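Local coordinates for protein pyocin-S2 (Pseudomonas aeruginosa, PDB 4QKO) that kills sensitive bacteria by breaking down their chromosomal DNA through its C-terminal HNH-type nuclease domain, captured in complex with the cognate immunity protein, at residues Glu90-Val104 and Gly116-His130. Numbering follows the deposited sequence.
Sequences EQAGGRIKIEIHHKV and GNLVAVTPKRHIEIH. With MG (magnesium ion), chain O.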
ATOM      1  N   GLU B  90      -9.321  -1.459  -6.827  1.00 19.34           N
ATOM      2  CA  GLU B  90      -9.692  -1.888  -5.488  1.00 20.06           C
ATOM      3  C   GLU B  90      -9.738  -0.758  -4.467  1.00 18.96           C
ATOM      4  O   GLU B  90      -9.933  -0.992  -3.243  1.00 19.71           O
ATOM      5  CB  GLU B  90      -8.715  -2.992  -5.040  1.00 19.86           C
ATOM      6  CG  GLU B  90      -8.849  -4.280  -5.826  1.00 22.67           C
ATOM      7  CD  GLU B  90     -10.242  -4.939  -5.689  1.00 24.75           C
ATOM      8  OE1 GLU B  90     -10.841  -4.940  -4.577  1.00 26.55           O
ATOM      9  OE2 GLU B  90     -10.740  -5.545  -6.673  1.00 27.71           O
ATOM     10  N   GLN B  91      -9.491   0.460  -4.941  1.00 19.62           N
ATOM     11  CA  GLN B  91      -9.592   1.676  -4.143  1.00 21.88           C
ATOM     12  C   GLN B  91     -11.114   2.027  -4.015  1.00 27.46           C
ATOM     13  O   GLN B  91     -11.934   1.733  -4.903  1.00 26.96           O
ATOM     14  CB  GLN B  91      -8.823   2.830  -4.785  1.00 21.65           C
ATOM     15  CG  GLN B  91      -7.318   2.434  -4.954  1.00 21.21           C
ATOM     16  CD  GLN B  91      -6.425   3.507  -5.506  1.00 23.31           C
ATOM     17  OE1 GLN B  91      -6.874   4.578  -5.802  1.00 24.73           O
ATOM     18  NE2 GLN B  91      -5.156   3.195  -5.693  1.00 24.73           N
ATOM     19  N   ALA B  92     -11.482   2.564  -2.887  1.00 28.94           N
ATOM     20  CA  ALA B  92     -12.884   2.873  -2.649  1.00 35.42           C
ATOM     21  C   ALA B  92     -12.749   4.183  -1.970  1.00 42.72           C
ATOM     22  O   ALA B  92     -12.458   4.229  -0.768  1.00 40.08           O
ATOM     23  CB  ALA B  92     -13.524   1.831  -1.790  1.00 36.73           C
ATOM     24  N   GLY B  93     -12.710   5.192  -2.864  1.00 46.81           N
ATOM     25  CA  GLY B  93     -12.645   6.602  -2.557  1.00 52.45           C
ATOM     26  C   GLY B  93     -11.329   6.979  -1.940  1.00 55.04           C
ATOM     27  O   GLY B  93     -10.267   6.844  -2.602  1.00 51.78           O
ATOM     28  N   GLY B  94     -11.433   7.390  -0.657  1.00 47.36           N
ATOM     29  CA  GLY B  94     -10.312   7.848   0.152  1.00 44.72           C
ATOM     30  C   GLY B  94      -9.472   6.747   0.738  1.00 39.72           C
ATOM     31  O   GLY B  94      -8.384   7.004   1.269  1.00 42.74           O
ATOM     32  N   ARG B  95      -9.944   5.509   0.609  1.00 32.84           N
ATOM     33  CA  ARG B  95      -9.206   4.349   1.124  1.00 27.84           C
ATOM     34  C   ARG B  95      -8.450   3.603   0.021  1.00 25.22           C
ATOM     35  O   ARG B  95      -9.094   3.087  -0.883  1.00 24.52           O
ATOM     36  CB  ARG B  95     -10.187   3.416   1.836  1.00 28.52           C
ATOM     37  CG  ARG B  95     -10.783   4.113   3.067  1.00 32.29           C
ATOM     38  CD  ARG B  95     -12.182   3.578   3.415  1.00 32.19           C
ATOM     39  NE  ARG B  95     -12.121   2.215   3.884  1.00 31.49           N
ATOM     40  CZ  ARG B  95     -13.180   1.449   4.088  1.00 32.89           C
ATOM     41  NH1 ARG B  95     -14.412   1.912   3.858  1.00 34.29           N
ATOM     42  NH2 ARG B  95     -13.013   0.225   4.529  1.00 31.86           N
ATOM     43  N   ILE B  96      -7.110   3.702   0.055  1.00 20.89           N
ATOM     44  CA  ILE B  96      -6.269   3.271  -1.004  1.00 20.97           C
ATOM     45  C   ILE B  96      -5.203   2.236  -0.562  1.00 18.16           C
ATOM     46  O   ILE B  96      -4.405   1.861  -1.347  1.00 17.51           O
ATOM     47  CB  ILE B  96      -5.658   4.499  -1.799  1.00 23.13           C
ATOM     48  CG1 ILE B  96      -4.742   5.345  -0.923  1.00 24.67           C
ATOM     49  CG2 ILE B  96      -6.803   5.397  -2.290  1.00 24.49           C
ATOM     50  CD1 ILE B  96      -3.976   6.395  -1.702  1.00 25.73           C
ATOM     51  N   LYS B  97      -5.282   1.740   0.670  1.00 19.68           N
ATOM     52  CA  LYS B  97      -4.315   0.789   1.226  1.00 19.71           C
ATOM     53  C   LYS B  97      -5.012  -0.477   1.724  1.00 19.22           C
ATOM     54  O   LYS B  97      -6.221  -0.463   2.023  1.00 20.43           O
ATOM     55  CB  LYS B  97      -3.523   1.441   2.352  1.00 21.47           C
ATOM     56  CG  LYS B  97      -2.425   2.250   1.743  1.00 23.01           C
ATOM     57  CD  LYS B  97      -1.799   3.131   2.744  1.00 25.35           C
ATOM     58  CE  LYS B  97      -0.496   3.683   2.203  1.00 25.00           C
ATOM     59  NZ  LYS B  97       0.558   3.382   3.191  1.00 24.31           N
ATOM     60  N   ILE B  98      -4.276  -1.570   1.720  1.00 17.20           N
ATOM     61  CA  ILE B  98      -4.711  -2.801   2.331  1.00 16.73           C
ATOM     62  C   ILE B  98      -5.066  -2.534   3.815  1.00 17.69           C
ATOM     63  O   ILE B  98      -4.309  -1.837   4.595  1.00 18.99           O
ATOM     64  CB  ILE B  98      -3.644  -3.888   2.260  1.00 17.08           C
ATOM     65  CG1 ILE B  98      -3.391  -4.451   0.823  1.00 17.23           C
ATOM     66  CG2 ILE B  98      -3.991  -5.044   3.145  1.00 17.09           C
ATOM     67  CD1 ILE B  98      -4.528  -5.290   0.235  1.00 19.61           C
ATOM     68  N   GLU B  99      -6.193  -3.109   4.218  1.00 18.29           N
ATOM     69  CA  GLU B  99      -6.687  -3.011   5.590  1.00 20.46           C
ATOM     70  C   GLU B  99      -6.743  -4.377   6.260  1.00 19.73           C
ATOM     71  O   GLU B  99      -7.025  -5.361   5.641  1.00 21.64           O
ATOM     72  CB  GLU B  99      -8.080  -2.340   5.643  1.00 22.63           C
ATOM     73  CG  GLU B  99      -8.062  -0.915   5.066  1.00 25.97           C
ATOM     74  CD  GLU B  99      -9.461  -0.302   4.781  1.00 31.26           C
ATOM     75  OE1 GLU B  99     -10.487  -0.973   5.027  1.00 36.29           O
ATOM     76  OE2 GLU B  99      -9.540   0.856   4.287  1.00 31.24           O
ATOM     77  N   ILE B 100      -6.519  -4.411   7.574  1.00 19.50           N
ATOM     78  CA  ILE B 100      -6.654  -5.633   8.372  1.00 19.95           C
ATOM     79  C   ILE B 100      -7.937  -5.560   9.188  1.00 23.87           C
ATOM     80  O   ILE B 100      -8.107  -4.586   9.946  1.00 22.73           O
ATOM     81  CB  ILE B 100      -5.426  -5.763   9.278  1.00 22.50           C
ATOM     82  CG1 ILE B 100      -4.226  -6.037   8.390  1.00 24.45           C
ATOM     83  CG2 ILE B 100      -5.550  -6.921  10.254  1.00 22.90           C
ATOM     84  CD1 ILE B 100      -2.896  -6.004   9.092  1.00 26.39           C
ATOM     85  N   HIS B 101      -8.831  -6.540   8.956  1.00 25.15           N
ATOM     86  CA  HIS B 101     -10.233  -6.654   9.502  1.00 30.16           C
ATOM     87  C   HIS B 101     -10.233  -7.869  10.445  1.00 26.45           C
ATOM     88  O   HIS B 101      -9.484  -8.831  10.213  1.00 25.06           O
ATOM     89  CB  HIS B 101     -11.214  -6.824   8.289  1.00 34.47           C
ATOM     90  CG  HIS B 101     -12.498  -7.643   8.488  1.00 43.93           C
ATOM     91  ND1 HIS B 101     -13.752  -7.067   8.660  1.00 50.74           N
ATOM     92  CD2 HIS B 101     -12.740  -8.976   8.345  1.00 50.03           C
ATOM     93  CE1 HIS B 101     -14.679  -8.013   8.718  1.00 52.17           C
ATOM     94  NE2 HIS B 101     -14.092  -9.180   8.520  1.00 49.87           N
ATOM     95  N   HIS B 102     -11.096  -7.814  11.454  1.00 23.59           N
ATOM     96  CA  HIS B 102     -11.309  -8.938  12.340  1.00 24.10           C
ATOM     97  C   HIS B 102     -12.467  -9.774  11.832  1.00 25.63           C
ATOM     98  O   HIS B 102     -13.547  -9.261  11.553  1.00 28.94           O
ATOM     99  CB  HIS B 102     -11.618  -8.404  13.721  1.00 23.58           C
ATOM    100  CG  HIS B 102     -10.418  -7.853  14.413  1.00 24.69           C
ATOM    101  ND1 HIS B 102      -9.958  -6.572  14.192  1.00 26.97           N
ATOM    102  CD2 HIS B 102      -9.500  -8.443  15.210  1.00 25.68           C
ATOM    103  CE1 HIS B 102      -8.856  -6.368  14.890  1.00 27.67           C
ATOM    104  NE2 HIS B 102      -8.556  -7.488  15.518  1.00 24.95           N
ATOM    105  N   LYS B 103     -12.293 -11.065  11.711  1.00 26.72           N
ATOM    106  CA  LYS B 103     -13.398 -11.922  11.265  1.00 29.28           C
ATOM    107  C   LYS B 103     -14.531 -12.016  12.278  1.00 30.61           C
ATOM    108  O   LYS B 103     -15.697 -11.904  11.909  1.00 29.56           O
ATOM    109  CB  LYS B 103     -12.904 -13.314  10.946  1.00 33.50           C
ATOM    110  CG  LYS B 103     -11.712 -13.308  10.030  1.00 40.13           C
ATOM    111  CD  LYS B 103     -11.663 -14.565   9.188  1.00 47.08           C
ATOM    112  CE  LYS B 103     -11.053 -15.710   9.934  1.00 51.28           C
ATOM    113  NZ  LYS B 103     -11.640 -16.973   9.401  1.00 61.30           N
ATOM    114  N   VAL B 104     -14.178 -12.216  13.538  1.00 28.62           N
ATOM    115  CA  VAL B 104     -15.122 -12.162  14.670  1.00 29.45           C
ATOM    116  C   VAL B 104     -14.972 -10.856  15.448  1.00 30.41           C
ATOM    117  O   VAL B 104     -13.887 -10.507  15.892  1.00 27.43           O
ATOM    118  CB  VAL B 104     -14.920 -13.374  15.613  1.00 30.99           C
ATOM    119  CG1 VAL B 104     -15.910 -13.347  16.788  1.00 29.70           C
ATOM    120  CG2 VAL B 104     -15.062 -14.683  14.837  1.00 30.51           C
ATOM    121  N   GLY B 116      -5.593 -16.078  13.793  1.00 19.15           N
ATOM    122  CA  GLY B 116      -6.757 -16.761  13.191  1.00 20.27           C
ATOM    123  C   GLY B 116      -8.006 -15.859  13.070  1.00 21.18           C
ATOM    124  O   GLY B 116      -8.972 -16.273  12.419  1.00 24.20           O
ATOM    125  N   ASN B 117      -7.993 -14.652  13.650  1.00 19.52           N
ATOM    126  CA  ASN B 117      -9.117 -13.773  13.579  1.00 21.77           C
ATOM    127  C   ASN B 117      -8.884 -12.658  12.549  1.00 22.21           C
ATOM    128  O   ASN B 117      -9.702 -11.786  12.475  1.00 23.46           O
ATOM    129  CB  ASN B 117      -9.354 -13.039  14.907  1.00 22.88           C
ATOM    130  CG  ASN B 117     -10.797 -12.512  15.055  1.00 23.91           C
ATOM    131  OD1 ASN B 117     -11.710 -12.971  14.387  1.00 25.38           O
ATOM    132  ND2 ASN B 117     -10.982 -11.515  15.904  1.00 23.28           N
ATOM    133  N   LEU B 118      -7.691 -12.585  11.973  1.00 21.81           N
ATOM    134  CA  LEU B 118      -7.367 -11.484  11.064  1.00 20.45           C
ATOM    135  C   LEU B 118      -7.376 -11.863   9.596  1.00 20.84           C
ATOM    136  O   LEU B 118      -6.976 -12.941   9.207  1.00 22.70           O
ATOM    137  CB  LEU B 118      -6.026 -10.959  11.439  1.00 20.10           C
ATOM    138  CG  LEU B 118      -5.899 -10.533  12.878  1.00 20.94           C
ATOM    139  CD1 LEU B 118      -4.516 -10.032  13.043  1.00 21.39           C
ATOM    140  CD2 LEU B 118      -6.892  -9.476  13.252  1.00 21.25           C
ATOM    141  N   VAL B 119      -7.869 -10.940   8.796  1.00 19.96           N
ATOM    142  CA  VAL B 119      -7.715 -11.003   7.326  1.00 21.31           C
ATOM    143  C   VAL B 119      -7.221  -9.662   6.730  1.00 20.28           C
ATOM    144  O   VAL B 119      -7.499  -8.594   7.251  1.00 21.09           O
ATOM    145  CB  VAL B 119      -9.013 -11.390   6.602  1.00 24.45           C
ATOM    146  CG1 VAL B 119      -9.281 -12.879   6.693  1.00 27.42           C
ATOM    147  CG2 VAL B 119     -10.193 -10.644   7.148  1.00 25.00           C
ATOM    148  N   ALA B 120      -6.528  -9.719   5.580  1.00 20.04           N
ATOM    149  CA  ALA B 120      -6.115  -8.544   4.869  1.00 19.64           C
ATOM    150  C   ALA B 120      -7.138  -8.451   3.751  1.00 20.91           C
ATOM    151  O   ALA B 120      -7.321  -9.431   3.016  1.00 20.89           O
ATOM    152  CB  ALA B 120      -4.717  -8.674   4.286  1.00 19.64           C
ATOM    153  N   VAL B 121      -7.742  -7.267   3.655  1.00 20.49           N
ATOM    154  CA  VAL B 121      -8.736  -6.962   2.603  1.00 23.36           C
ATOM    155  C   VAL B 121      -8.470  -5.668   1.885  1.00 22.19           C
ATOM    156  O   VAL B 121      -7.969  -4.712   2.459  1.00 21.12           O
ATOM    157  CB  VAL B 121     -10.146  -6.890   3.162  1.00 26.02           C
ATOM    158  CG1 VAL B 121     -10.618  -8.318   3.430  1.00 33.42           C
ATOM    159  CG2 VAL B 121     -10.207  -6.107   4.446  1.00 27.53           C
ATOM    160  N   THR B 122      -8.909  -5.609   0.637  1.00 22.22           N
ATOM    161  CA  THR B 122      -8.903  -4.316  -0.020  1.00 22.40           C
ATOM    162  C   THR B 122     -10.090  -3.506   0.466  1.00 23.74           C
ATOM    163  O   THR B 122     -11.083  -4.086   0.930  1.00 23.01           O
ATOM    164  CB  THR B 122      -9.024  -4.446  -1.532  1.00 21.54           C
ATOM    165  OG1 THR B 122     -10.330  -4.929  -1.876  1.00 20.32           O
ATOM    166  CG2 THR B 122      -7.994  -5.351  -2.094  1.00 20.15           C
ATOM    167  N   PRO B 123     -10.028  -2.166   0.316  1.00 23.78           N
ATOM    168  CA  PRO B 123     -11.173  -1.286   0.605  1.00 24.37           C
ATOM    169  C   PRO B 123     -12.451  -1.663  -0.169  1.00 25.09           C
ATOM    170  O   PRO B 123     -13.563  -1.769   0.414  1.00 27.97           O
ATOM    171  CB  PRO B 123     -10.634   0.094   0.218  1.00 27.25           C
ATOM    172  CG  PRO B 123      -9.187  -0.052   0.607  1.00 24.90           C
ATOM    173  CD  PRO B 123      -8.812  -1.379   0.024  1.00 23.17           C
ATOM    174  N   LYS B 124     -12.315  -1.943  -1.437  1.00 23.87           N
ATOM    175  CA  LYS B 124     -13.502  -2.226  -2.215  1.00 25.96           C
ATOM    176  C   LYS B 124     -14.148  -3.486  -1.638  1.00 26.57           C
ATOM    177  O   LYS B 124     -15.367  -3.546  -1.494  1.00 27.18           O
ATOM    178  CB  LYS B 124     -13.202  -2.394  -3.677  1.00 26.60           C
ATOM    179  CG  LYS B 124     -14.237  -3.189  -4.496  1.00 30.90           C
ATOM    180  CD  LYS B 124     -13.736  -3.325  -5.954  1.00 34.13           C
ATOM    181  CE  LYS B 124     -14.635  -4.173  -6.882  1.00 38.31           C
ATOM    182  NZ  LYS B 124     -14.938  -5.574  -6.378  1.00 41.54           N
ATOM    183  N   ARG B 125     -13.348  -4.483  -1.299  1.00 26.05           N
ATOM    184  CA  ARG B 125     -13.942  -5.724  -0.833  1.00 28.67           C
ATOM    185  C   ARG B 125     -14.548  -5.523   0.558  1.00 34.31           C
ATOM    186  O   ARG B 125     -15.671  -6.022   0.837  1.00 32.01           O
ATOM    187  CB  ARG B 125     -12.944  -6.887  -0.910  1.00 29.44           C
ATOM    188  CG  ARG B 125     -13.478  -8.250  -0.523  1.00 30.37           C
ATOM    189  CD  ARG B 125     -14.627  -8.744  -1.402  1.00 31.89           C
ATOM    190  NE  ARG B 125     -15.254  -9.899  -0.765  1.00 32.31           N
ATOM    191  CZ  ARG B 125     -16.498 -10.317  -0.987  1.00 39.70           C
ATOM    192  NH1 ARG B 125     -17.301  -9.716  -1.872  1.00 39.24           N
ATOM    193  NH2 ARG B 125     -16.958 -11.370  -0.330  1.00 40.74           N
ATOM    194  N   HIS B 126     -13.892  -4.761   1.422  1.00 34.48           N
ATOM    195  CA  HIS B 126     -14.478  -4.503   2.728  1.00 38.56           C
ATOM    196  C   HIS B 126     -15.845  -3.849   2.659  1.00 41.45           C
ATOM    197  O   HIS B 126     -16.795  -4.253   3.325  1.00 49.38           O
ATOM    198  CB  HIS B 126     -13.551  -3.611   3.560  1.00 41.47           C
ATOM    199  CG  HIS B 126     -14.005  -3.432   4.984  1.00 46.47           C
ATOM    200  ND1 HIS B 126     -14.827  -2.390   5.388  1.00 39.54           N
ATOM    201  CD2 HIS B 126     -13.736  -4.163   6.100  1.00 46.48           C
ATOM    202  CE1 HIS B 126     -15.014  -2.469   6.691  1.00 47.07           C
ATOM    203  NE2 HIS B 126     -14.381  -3.544   7.144  1.00 48.28           N
ATOM    204  N   ILE B 127     -15.958  -2.835   1.849  1.00 40.03           N
ATOM    205  CA  ILE B 127     -17.205  -2.129   1.699  1.00 42.02           C
ATOM    206  C   ILE B 127     -18.307  -3.016   1.130  1.00 44.26           C
ATOM    207  O   ILE B 127     -19.492  -2.751   1.421  1.00 41.64           O
ATOM    208  CB  ILE B 127     -17.012  -0.909   0.793  1.00 40.78           C
ATOM    209  CG1 ILE B 127     -16.275   0.178   1.559  1.00 40.89           C
ATOM    210  CG2 ILE B 127     -18.333  -0.388   0.246  1.00 44.21           C
ATOM    211  CD1 ILE B 127     -15.661   1.197   0.640  1.00 39.38           C
ATOM    212  N   GLU B 128     -17.934  -4.052   0.349  1.00 41.77           N
ATOM    213  CA  GLU B 128     -18.916  -4.969  -0.228  1.00 42.88           C
ATOM    214  C   GLU B 128     -19.619  -5.690   0.885  1.00 48.13           C
ATOM    215  O   GLU B 128     -20.812  -6.001   0.807  1.00 50.96           O
ATOM    216  CB  GLU B 128     -18.299  -5.961  -1.218  1.00 41.06           C
ATOM    217  CG  GLU B 128     -17.945  -5.292  -2.564  1.00 39.23           C
ATOM    218  CD  GLU B 128     -17.307  -6.214  -3.634  1.00 37.61           C
ATOM    219  OE1 GLU B 128     -16.726  -7.275  -3.356  1.00 35.29           O
ATOM    220  OE2 GLU B 128     -17.387  -5.851  -4.809  1.00 38.29           O
ATOM    221  N   ILE B 129     -18.884  -5.913   1.954  1.00 48.28           N
ATOM    222  CA  ILE B 129     -19.440  -6.616   3.113  1.00 45.56           C
ATOM    223  C   ILE B 129     -20.284  -5.732   4.065  1.00 46.50           C
ATOM    224  O   ILE B 129     -21.332  -6.174   4.579  1.00 47.09           O
ATOM    225  CB  ILE B 129     -18.299  -7.320   3.914  1.00 41.47           C
ATOM    226  CG1 ILE B 129     -17.404  -8.152   2.963  1.00 42.06           C
ATOM    227  CG2 ILE B 129     -18.922  -8.212   4.972  1.00 39.63           C
ATOM    228  CD1 ILE B 129     -16.052  -8.534   3.548  1.00 41.67           C
ATOM    229  N   HIS B 130     -19.814  -4.509   4.296  1.00 48.58           N
ATOM    230  CA  HIS B 130     -20.236  -3.683   5.453  1.00 57.14           C
ATOM    231  C   HIS B 130     -21.047  -2.405   5.185  1.00 59.07           C
ATOM    232  O   HIS B 130     -21.454  -1.760   6.152  1.00 65.16           O
ATOM    233  CB  HIS B 130     -18.998  -3.206   6.240  1.00 56.61           C
ATOM    234  CG  HIS B 130     -18.334  -4.265   7.023  1.00 59.63           C
ATOM    235  ND1 HIS B 130     -17.512  -5.194   6.432  1.00 64.00           N
ATOM    236  CD2 HIS B 130     -18.335  -4.536   8.350  1.00 62.82           C
ATOM    237  CE1 HIS B 130     -17.033  -6.002   7.363  1.00 65.13           C
ATOM    238  NE2 HIS B 130     -17.524  -5.629   8.535  1.00 67.57           N
TER
HETATM  239 MG    MG O 704     -13.504  -4.971   9.241  1.00 38.01          MG
HETATM  240  O   HOH W   1     -12.939  -6.649  -4.400  1.00 40.85           O
HETATM  241  O   HOH W   2     -12.722  -5.081  11.209  1.00 39.85           O
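Glu90 OE1 takes two short bonds, from Thr122 OG1 (2.7 Å) and from a water that Lys124 NZ holds. Thr122 suits this place because its hydroxyl also accepts from Arg125 N and so N-caps helix 123-130. Pro123 lacks an N-H, no loss in the first helical turn, where none has a preceding-turn carbonyl to bond; its ring packs between the carbonyls of Glu90, Arg95 and Lys97. Arg95 grips Glu99 side-on, NE to OE2 and NH2 to OE1 at 2.8 Å, each oxygen using its syn lone pair. Beyond that edge, NH2 also lies 3.3 Å from His126 ND1, in the guanidinium plane, which is turned 73° from the imidazole.

The other edge of that ring serves the metal. His101 ND1 binds magnesium at 2.2 Å, as does a water at 2.1 Å that accepts from His102 N; the bond from His126 NE2 is long and weak at 2.7 Å. CG of His126 is anti to the backbone N (chi1 -173°), which lets NE2 face the magnesium. His130, probably a zinc ligand as in related nucleases, lies rim to rim with His101. Two strands and a helix presenting these histidines form the ββα-metal motif of HNH nucleases.

At the far end Asn117 clasps Val104, OD1 taking its N-H at 2.7 Å and ND2 giving to its carbonyl. Leu118 CD2 makes a CH-pi contact over one His102 face, 3.7 Å from the ring centroid.

Antiparallel strands 99-102 and 118-121 pair at Glu99-Val121 and His101-Val119. Ile100 and Leu118 face helix 49-62, helix 123-130 runs at 29° to strand 99-102, and strand 31-32 borders 118-121.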